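ORF10 (Moritella marina, PDB 6RIW) probably catalyses carbon-chain extension in polyunsaturated fatty acid synthesis, this chain being the ketosynthase-chain length factor didomain of a longer synthase. Local coordinates at residues E342-E347 with Q401-Y406. Numbering follows the deposited sequence.
Sequences ELRSME and QSKNGY
Glu347 reaches out from helix 336-350 and plugs its carboxylate into the type I turn that runs from Ser402 to Gly405. Its CG stands anti to the backbone N (chi1 163°) and the chain stays extended beyond it, which carries the acid clear of the helix and into the turn. There Glu347 OE1 takes two bonds: the backbone N of Asn404 comes in on the syn lone pair at 2.8 Å, while Ser402 OG donates from the anti side, tilted out of the carboxylate plane, also at 2.8 Å. The other oxygen, Glu347 OE2, receives Asn404 ND2 at 2.6 Å from above the carboxylate plane, the amide turned 32° against the acid. Carbon contacts back up the bonds: Ser402 CB sits 4.0 Å from Leu343 CB, one helical turn back, and Tyr406 CB lies 3.6 Å from Glu347 CG. The Tyr406 hydroxyl bonds to the carbonyl of Asn355. Toward solvent, Lys403 CD touches Arg344 CD at 4.2 Å, the two like-charged ends not in contact. Three donors from one turn thus share a single buried carboxylate, probably favouring its ionised form and joining the loop between strands 389-390 and 417-418 to helix 336-350 of the first ketosynthase-family region.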
# COMPACT_ATOMS: atom_id res chain seq x y z
N GLU A 342 -20.24 13.12 -8.40
CA GLU A 342 -19.97 12.38 -9.62
C GLU A 342 -21.03 12.68 -10.69
O GLU A 342 -20.71 12.77 -11.88
CB GLU A 342 -19.91 10.87 -9.35
CG GLU A 342 -19.72 10.03 -10.64
CD GLU A 342 -19.42 8.54 -10.38
OE1 GLU A 342 -19.78 8.03 -9.29
OE2 GLU A 342 -18.83 7.89 -11.27
N LEU A 343 -22.29 12.84 -10.28
CA LEU A 343 -23.33 13.18 -11.26
C LEU A 343 -23.10 14.58 -11.82
O LEU A 343 -23.34 14.82 -13.01
CB LEU A 343 -24.72 13.07 -10.63
CG LEU A 343 -25.24 11.65 -10.45
CD1 LEU A 343 -26.44 11.60 -9.49
CD2 LEU A 343 -25.59 11.05 -11.81
N ARG A 344 -22.61 15.50 -10.99
CA ARG A 344 -22.29 16.84 -11.49
C ARG A 344 -21.14 16.79 -12.48
O ARG A 344 -21.20 17.42 -13.55
CB ARG A 344 -21.97 17.77 -10.32
CG ARG A 344 -21.40 19.13 -10.74
CD ARG A 344 -21.26 20.06 -9.56
NE ARG A 344 -20.75 21.38 -9.94
CZ ARG A 344 -20.17 22.24 -9.11
NH1 ARG A 344 -20.01 21.93 -7.82
NH2 ARG A 344 -19.73 23.42 -9.54
N SER A 345 -20.08 16.05 -12.14
CA SER A 345 -18.93 15.91 -13.03
C SER A 345 -19.34 15.36 -14.38
O SER A 345 -18.91 15.86 -15.42
CB SER A 345 -17.89 14.98 -12.38
OG SER A 345 -17.38 15.57 -11.22
N MET A 346 -20.16 14.31 -14.38
CA MET A 346 -20.56 13.72 -15.65
C MET A 346 -21.47 14.66 -16.43
O MET A 346 -21.41 14.71 -17.66
CB MET A 346 -21.26 12.39 -15.41
CG MET A 346 -20.37 11.36 -14.76
SD MET A 346 -21.01 9.71 -15.06
CE MET A 346 -22.19 9.66 -13.69
N GLU A 347 -22.31 15.41 -15.72
CA GLU A 347 -23.16 16.39 -16.40
C GLU A 347 -22.30 17.46 -17.07
O GLU A 347 -22.49 17.76 -18.26
CB GLU A 347 -24.12 17.03 -15.39
CG GLU A 347 -24.76 18.33 -15.87
CD GLU A 347 -25.54 19.01 -14.78
OE1 GLU A 347 -26.64 18.52 -14.45
OE2 GLU A 347 -25.04 20.02 -14.23
N GLN A 401 -31.07 13.01 -9.45
CA GLN A 401 -30.77 13.63 -10.73
C GLN A 401 -29.55 14.53 -10.55
O GLN A 401 -29.23 14.94 -9.43
CB GLN A 401 -31.95 14.45 -11.26
CG GLN A 401 -31.97 15.86 -10.72
CD GLN A 401 -33.27 16.59 -11.03
OE1 GLN A 401 -34.06 16.14 -11.86
NE2 GLN A 401 -33.49 17.71 -10.35
N SER A 402 -28.85 14.80 -11.65
CA SER A 402 -27.67 15.66 -11.56
C SER A 402 -28.09 17.09 -11.20
O SER A 402 -29.28 17.43 -11.16
CB SER A 402 -26.86 15.66 -12.86
OG SER A 402 -27.66 15.90 -14.01
N LYS A 403 -27.10 17.94 -10.93
CA LYS A 403 -27.38 19.29 -10.44
C LYS A 403 -28.41 20.01 -11.30
O LYS A 403 -29.35 20.61 -10.78
CB LYS A 403 -26.08 20.10 -10.37
CG LYS A 403 -26.22 21.45 -9.67
CD LYS A 403 -24.90 22.22 -9.64
CE LYS A 403 -25.13 23.71 -9.36
NZ LYS A 403 -24.61 24.15 -8.02
N ASN A 404 -28.29 19.92 -12.63
CA ASN A 404 -29.16 20.66 -13.54
C ASN A 404 -30.13 19.75 -14.29
O ASN A 404 -30.56 20.08 -15.40
CB ASN A 404 -28.33 21.48 -14.52
CG ASN A 404 -27.47 22.52 -13.82
OD1 ASN A 404 -27.98 23.50 -13.26
ND2 ASN A 404 -26.16 22.31 -13.83
N GLY A 405 -30.49 18.61 -13.71
CA GLY A 405 -31.44 17.71 -14.32
C GLY A 405 -30.98 17.04 -15.59
O GLY A 405 -31.81 16.49 -16.33
N TYR A 406 -29.67 17.06 -15.87
CA TYR A 406 -29.17 16.50 -17.12
C TYR A 406 -29.26 14.97 -17.10
O TYR A 406 -29.77 14.37 -18.05
CB TYR A 406 -27.73 16.96 -17.37
CG TYR A 406 -27.19 16.60 -18.73
CD1 TYR A 406 -27.54 17.34 -19.87
CD2 TYR A 406 -26.33 15.52 -18.90
CE1 TYR A 406 -27.05 17.02 -21.12
CE2 TYR A 406 -25.83 15.19 -20.17
CZ TYR A 406 -26.19 15.94 -21.27
OH TYR A 406 -25.70 15.62 -22.51